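Local coordinates for class II aldolase/adducin domain protein (Pseudomonas syringae pv. phaseolicola 1448A, PDB 3OCR) that is of unknown specific function but belongs to the class II aldolase/adducin family, which includes metal-dependent aldolases and the actin-binding adducins, at residues Ala40-Ala45 and Leu76-Ile81; Tyr55-Ala60 and Phe69-Phe74. One frame throughout, in Å; residues are numbered along the deposited sequence.

Interaction 1. Residues Ala40-Ala45 and Leu76-Ile81; sequences AAYRLA and LLFDEI
The carbonyl oxygen of Ile81 is gripped twice by one arginine: Arg43 NE donates a short bond to Ile81 O at 2.6 Å, and Arg43 NH2 adds a weak one to the same atom. The pair ties helix 29-47 of the class II aldolase/adducin domain to the loop that follows strand 68-71. A bend at chi2 (-84°) swings the arginine chain round to this carbonyl. Ile81 O lies 8° out of the guanidinium plane, whereas Asp79 O sits over one face, 3.2 Å from Arg43 CZ, too poorly angled to count as a hydrogen bond.

Tyr42 drives its edge into the face of Phe78, a T-shaped pair with planes at 81°, and Tyr42 CD1 stands 3.4 Å above the plane of the Phe78 ring, over its centre. At the edge of that ring, Phe78 CD2 meets Ala45 CB at 3.8 Å. Ile81 lies across the base of the tyrosine at Tyr42 CB; Tyr42 OH is hydrogen-bonded to the backbone N of Phe58 and of Asn72. Glu80 OE1 accepts from Leu77 N, while OE2 forms a salt bridge with Arg262 of the second subunit. One water donates to Arg43 O at 2.8 Å and to Asp79 OD1 at 3.1 Å.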
loop_
_atom_site.group_PDB
_atom_site.type_symbol
_atom_site.label_atom_id
_atom_site.label_comp_id
_atom_site.label_asym_id
_atom_site.label_seq_id
_atom_site.Cartn_x
_atom_site.Cartn_y
_atom_site.Cartn_z
ATOM N N ALA A 40 -17.780 4.887 17.049
ATOM C CA ALA A 40 -16.568 5.558 16.615
ATOM C C ALA A 40 -15.458 4.545 16.437
ATOM O O ALA A 40 -14.670 4.655 15.500
ATOM C CB ALA A 40 -16.144 6.601 17.626
ATOM N N ALA A 41 -15.393 3.561 17.326
ATOM C CA ALA A 41 -14.340 2.525 17.232
ATOM C C ALA A 41 -14.503 1.703 15.940
ATOM O O ALA A 41 -13.527 1.479 15.218
ATOM C CB ALA A 41 -14.367 1.649 18.424
ATOM N N TYR A 42 -15.743 1.320 15.613
ATOM C CA TYR A 42 -16.019 0.651 14.329
ATOM C C TYR A 42 -15.606 1.462 13.092
ATOM O O TYR A 42 -14.912 0.943 12.226
ATOM C CB TYR A 42 -17.488 0.234 14.231
ATOM C CG TYR A 42 -17.843 -1.058 14.930
ATOM C CD1 TYR A 42 -17.644 -2.288 14.285
ATOM C CD2 TYR A 42 -18.422 -1.058 16.228
ATOM C CE1 TYR A 42 -18.003 -3.474 14.875
ATOM C CE2 TYR A 42 -18.789 -2.253 16.835
ATOM C CZ TYR A 42 -18.554 -3.463 16.152
ATOM O OH TYR A 42 -18.883 -4.662 16.699
ATOM N N ARG A 43 -16.053 2.717 13.002
ATOM C CA ARG A 43 -15.648 3.629 11.940
ATOM C C ARG A 43 -14.165 3.955 11.848
ATOM O O ARG A 43 -13.648 4.165 10.749
ATOM C CB ARG A 43 -16.413 4.962 12.071
ATOM C CG ARG A 43 -17.909 4.773 12.120
ATOM C CD ARG A 43 -18.495 4.669 10.726
ATOM N NE ARG A 43 -19.949 4.788 10.757
ATOM C CZ ARG A 43 -20.664 5.650 10.039
ATOM N NH1 ARG A 43 -20.087 6.476 9.181
ATOM N NH2 ARG A 43 -21.975 5.647 10.160
ATOM N N LEU A 44 -13.497 4.055 12.992
ATOM C CA LEU A 44 -12.044 4.277 13.020
ATOM C C LEU A 44 -11.294 3.083 12.425
ATOM O O LEU A 44 -10.309 3.252 11.682
ATOM C CB LEU A 44 -11.548 4.515 14.460
ATOM C CG LEU A 44 -11.847 5.897 15.024
ATOM C CD1 LEU A 44 -11.698 5.909 16.550
ATOM C CD2 LEU A 44 -10.919 6.933 14.384
ATOM N N ALA A 45 -11.788 1.892 12.744
ATOM C CA ALA A 45 -11.174 0.639 12.262
ATOM C C ALA A 45 -11.336 0.566 10.743
ATOM O O ALA A 45 -10.452 0.080 10.036
ATOM C CB ALA A 45 -11.823 -0.578 12.931
ATOM N N LEU A 76 -23.738 -5.800 8.574
ATOM C CA LEU A 76 -23.339 -4.410 8.328
ATOM C C LEU A 76 -21.829 -4.276 8.301
ATOM O O LEU A 76 -21.140 -4.938 9.057
ATOM C CB LEU A 76 -23.871 -3.485 9.418
ATOM C CG LEU A 76 -25.374 -3.219 9.479
ATOM C CD1 LEU A 76 -25.616 -1.970 10.360
ATOM C CD2 LEU A 76 -25.955 -3.035 8.096
ATOM N N LEU A 77 -21.334 -3.395 7.444
ATOM C CA LEU A 77 -19.923 -3.027 7.413
ATOM C C LEU A 77 -19.575 -2.050 8.551
ATOM O O LEU A 77 -20.424 -1.286 8.994
ATOM C CB LEU A 77 -19.595 -2.383 6.065
ATOM C CG LEU A 77 -19.797 -3.251 4.826
ATOM C CD1 LEU A 77 -19.617 -2.417 3.568
ATOM C CD2 LEU A 77 -18.792 -4.414 4.868
ATOM N N PHE A 78 -18.320 -2.081 8.999
ATOM C CA PHE A 78 -17.815 -1.223 10.080
ATOM C C PHE A 78 -18.112 0.229 9.764
ATOM O O PHE A 78 -18.375 1.031 10.657
ATOM C CB PHE A 78 -16.313 -1.428 10.244
ATOM C CG PHE A 78 -15.947 -2.632 11.095
ATOM C CD1 PHE A 78 -16.785 -3.754 11.147
ATOM C CD2 PHE A 78 -14.785 -2.635 11.842
ATOM C CE1 PHE A 78 -16.457 -4.870 11.932
ATOM C CE2 PHE A 78 -14.428 -3.755 12.636
ATOM C CZ PHE A 78 -15.274 -4.871 12.674
ATOM N N ASP A 79 -18.091 0.517 8.465
ATOM C CA ASP A 79 -18.353 1.806 7.855
ATOM C C ASP A 79 -19.782 2.298 8.024
ATOM O O ASP A 79 -20.086 3.454 7.736
ATOM C CB ASP A 79 -18.139 1.630 6.351
ATOM C CG ASP A 79 -17.189 2.629 5.789
ATOM O OD1 ASP A 79 -16.800 3.554 6.534
ATOM O OD2 ASP A 79 -16.817 2.498 4.608
ATOM N N GLU A 80 -20.671 1.401 8.424
ATOM C CA GLU A 80 -22.095 1.699 8.446
ATOM C C GLU A 80 -22.581 1.822 9.870
ATOM O O GLU A 80 -23.714 2.219 10.119
ATOM C CB GLU A 80 -22.889 0.605 7.725
ATOM C CG GLU A 80 -22.669 0.551 6.218
ATOM C CD GLU A 80 -23.343 -0.661 5.579
ATOM O OE1 GLU A 80 -23.177 -1.802 6.078
ATOM O OE2 GLU A 80 -24.027 -0.468 4.563
ATOM N N ILE A 81 -21.714 1.486 10.815
ATOM C CA ILE A 81 -22.136 1.381 12.203
ATOM C C ILE A 81 -22.410 2.780 12.764
ATOM O O ILE A 81 -21.674 3.727 12.465
ATOM C CB ILE A 81 -21.100 0.660 13.046
ATOM C CG1 ILE A 81 -20.749 -0.717 12.417
ATOM C CG2 ILE A 81 -21.567 0.549 14.523
ATOM C CD1 ILE A 81 -21.950 -1.675 12.167
HETATM O O HOH W 1 -15.391 5.088 8.767
#

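Interaction 2. Residues Tyr55-Ala60 and Phe69-Phe74; sequences YTHFSA and FLINAF
Two first torsions of opposite sense bring His57 and Asn72 together: the histidine ring lies beside its own backbone N (chi1 -56°), while the amide of Asn72 is tucked between its backbone N and carbonyl carbon (chi1 64°). The result is a bond from His57 ND1 to Asn72 OD1 of an unusually short 2.5 Å, nearly straight at 172°. The oxygen lies in the ring plane of the histidine, and the N-H points at an in-plane lone pair of the amide carbonyl, although ring and amide planes are clearly twisted against each other. Such a bond probably holds the imidazole's rotation and is consistent with a proton on ND1. Alongside, Ile71 reaches across with its terminal methyl, Ile71 CD1 touching His57 CB at 3.6 Å.

These side chains bridge the mouth of a beta hairpin, where strands 58-61 and 68-71 run antiparallel within the mixed central sheet of the domain. Here the backbones have parted, His57 CA and Asn72 CA being 6.8 Å from each other. Farther along, Ala60 and Leu70 form a hydrogen-bonded pair, with Leu70 N to Ala60 O at 2.9 Å and Ala60 N to Leu70 O at 3.3 Å. Each carbonyl also receives a CA-H: Ser59 CA approaches Leu70 O to 3.2 Å, and Phe69 CA approaches Ala60 O to 3.3 Å. The side chains of Ala60 and Leu70 share the face covered by helix 29-47, meeting Val34 and Leu38 respectively. On the other face, Ser59 OG is hydrogen-bonded to His116 and His112, and the Phe69 ring meets that of His116.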
loop_
_atom_site.group_PDB
_atom_site.type_symbol
_atom_site.label_atom_id
_atom_site.label_comp_id
_atom_site.label_asym_id
_atom_site.label_seq_id
_atom_site.Cartn_x
_atom_site.Cartn_y
_atom_site.Cartn_z
ATOM N N TYR A 55 -16.878 -9.538 8.752
ATOM C CA TYR A 55 -16.493 -10.461 9.790
ATOM C C TYR A 55 -15.699 -9.686 10.859
ATOM O O TYR A 55 -15.367 -8.514 10.667
ATOM C CB TYR A 55 -15.739 -11.632 9.166
ATOM C CG TYR A 55 -16.474 -12.143 7.934
ATOM C CD1 TYR A 55 -17.653 -12.886 8.066
ATOM C CD2 TYR A 55 -16.028 -11.838 6.642
ATOM C CE1 TYR A 55 -18.357 -13.332 6.951
ATOM C CE2 TYR A 55 -16.721 -12.282 5.511
ATOM C CZ TYR A 55 -17.897 -13.028 5.676
ATOM O OH TYR A 55 -18.615 -13.483 4.594
ATOM N N THR A 56 -15.426 -10.321 11.986
ATOM C CA THR A 56 -14.855 -9.640 13.168
ATOM C C THR A 56 -15.753 -8.563 13.799
ATOM O O THR A 56 -16.611 -7.976 13.154
ATOM C CB THR A 56 -13.392 -9.126 12.969
ATOM O OG1 THR A 56 -13.382 -7.793 12.434
ATOM C CG2 THR A 56 -12.579 -10.091 12.097
ATOM N N HIS A 57 -15.522 -8.327 15.085
ATOM C CA HIS A 57 -16.455 -7.620 15.930
ATOM C C HIS A 57 -15.765 -6.916 17.074
ATOM O O HIS A 57 -14.726 -7.381 17.570
ATOM C CB HIS A 57 -17.449 -8.615 16.511
ATOM C CG HIS A 57 -18.173 -9.412 15.472
ATOM N ND1 HIS A 57 -19.235 -8.901 14.757
ATOM C CD2 HIS A 57 -17.970 -10.667 15.004
ATOM C CE1 HIS A 57 -19.655 -9.809 13.895
ATOM N NE2 HIS A 57 -18.905 -10.888 14.024
ATOM N N PHE A 58 -16.345 -5.791 17.473
ATOM C CA PHE A 58 -15.946 -5.080 18.695
ATOM C C PHE A 58 -17.121 -5.099 19.662
ATOM O O PHE A 58 -18.232 -4.741 19.273
ATOM C CB PHE A 58 -15.604 -3.621 18.388
ATOM C CG PHE A 58 -14.446 -3.425 17.455
ATOM C CD1 PHE A 58 -13.542 -4.450 17.192
ATOM C CD2 PHE A 58 -14.214 -2.172 16.893
ATOM C CE1 PHE A 58 -12.475 -4.245 16.345
ATOM C CE2 PHE A 58 -13.127 -1.963 16.045
ATOM C CZ PHE A 58 -12.250 -3.014 15.788
ATOM N N SER A 59 -16.890 -5.453 20.925
ATOM C CA SER A 59 -17.983 -5.410 21.919
ATOM C C SER A 59 -17.639 -4.463 23.071
ATOM O O SER A 59 -16.455 -4.256 23.368
ATOM C CB SER A 59 -18.287 -6.812 22.462
ATOM O OG SER A 59 -17.146 -7.355 23.094
ATOM N N ALA A 60 -18.673 -3.890 23.695
ATOM C CA ALA A 60 -18.544 -3.090 24.914
ATOM C C ALA A 60 -19.649 -3.437 25.906
ATOM O O ALA A 60 -20.799 -3.634 25.510
ATOM C CB ALA A 60 -18.629 -1.593 24.580
ATOM N N PHE A 69 -24.428 -6.065 26.598
ATOM C CA PHE A 69 -23.308 -5.726 25.722
ATOM C C PHE A 69 -23.766 -5.246 24.357
ATOM O O PHE A 69 -24.815 -5.648 23.860
ATOM C CB PHE A 69 -22.370 -6.939 25.548
ATOM C CG PHE A 69 -21.900 -7.493 26.840
ATOM C CD1 PHE A 69 -20.721 -7.049 27.403
ATOM C CD2 PHE A 69 -22.690 -8.408 27.549
ATOM C CE1 PHE A 69 -20.296 -7.538 28.639
ATOM C CE2 PHE A 69 -22.283 -8.891 28.792
ATOM C CZ PHE A 69 -21.076 -8.453 29.335
ATOM N N LEU A 70 -22.955 -4.382 23.754
ATOM C CA LEU A 70 -23.215 -3.851 22.418
ATOM C C LEU A 70 -22.280 -4.457 21.383
ATOM O O LEU A 70 -21.082 -4.652 21.643
ATOM C CB LEU A 70 -23.062 -2.332 22.436
ATOM C CG LEU A 70 -24.062 -1.574 23.312
ATOM C CD1 LEU A 70 -23.451 -0.248 23.854
ATOM C CD2 LEU A 70 -25.324 -1.317 22.504
ATOM N N ILE A 71 -22.833 -4.758 20.208
ATOM C CA ILE A 71 -22.080 -5.329 19.087
ATOM C C ILE A 71 -22.763 -4.909 17.769
ATOM O O ILE A 71 -23.929 -4.440 17.778
ATOM C CB ILE A 71 -21.955 -6.878 19.247
ATOM C CG1 ILE A 71 -20.930 -7.469 18.280
ATOM C CG2 ILE A 71 -23.339 -7.543 19.153
ATOM C CD1 ILE A 71 -20.162 -8.670 18.833
ATOM N N ASN A 72 -22.036 -5.014 16.654
ATOM C CA ASN A 72 -22.615 -4.719 15.337
ATOM C C ASN A 72 -23.727 -5.692 14.958
ATOM O O ASN A 72 -23.713 -6.865 15.362
ATOM C CB ASN A 72 -21.541 -4.629 14.216
ATOM C CG ASN A 72 -20.815 -5.955 13.963
ATOM O OD1 ASN A 72 -20.333 -6.615 14.882
ATOM N ND2 ASN A 72 -20.729 -6.335 12.699
ATOM N N ALA A 73 -24.695 -5.172 14.215
ATOM C CA ALA A 73 -25.733 -5.971 13.584
ATOM C C ALA A 73 -25.131 -6.848 12.494
ATOM O O ALA A 73 -24.199 -6.435 11.798
ATOM C CB ALA A 73 -26.848 -5.057 12.996
ATOM N N PHE A 74 -25.720 -8.038 12.341
ATOM C CA PHE A 74 -25.306 -9.084 11.394
ATOM C C PHE A 74 -25.298 -8.581 9.964
ATOM O O PHE A 74 -26.350 -8.247 9.417
ATOM C CB PHE A 74 -26.316 -10.236 11.478
ATOM C CG PHE A 74 -25.788 -11.583 11.008
ATOM C CD1 PHE A 74 -24.424 -11.797 10.805
ATOM C CD2 PHE A 74 -26.673 -12.654 10.826
ATOM C CE1 PHE A 74 -23.940 -13.060 10.404
ATOM C CE2 PHE A 74 -26.209 -13.917 10.438
ATOM C CZ PHE A 74 -24.840 -14.117 10.226
#

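How the interactions relate
The touching residues of interaction 2 are all buried, and it belongs to the central sheet, whereas interaction 1 is partly buried, its Asp79 edge exposed. Their chemistry follows: regular strand pairing and one buried side-chain bond in 55-60 with 69-74, against a charged group holding one loop carbonyl plus aromatic packing in 40-45 with 76-81. Tyr42 joins them. Its OH lies 2.7 Å from Phe58 O and 3.0 Å from Asn72 OD1, the acceptor of His57; both are probable acceptors, and its single proton can serve fully only one at a time. Phe58 extends the aromatic cluster, meeting the rings of Tyr42 and Phe78, and Phe78 CE1 packs on Thr56 O. Both contacts border the second subunit.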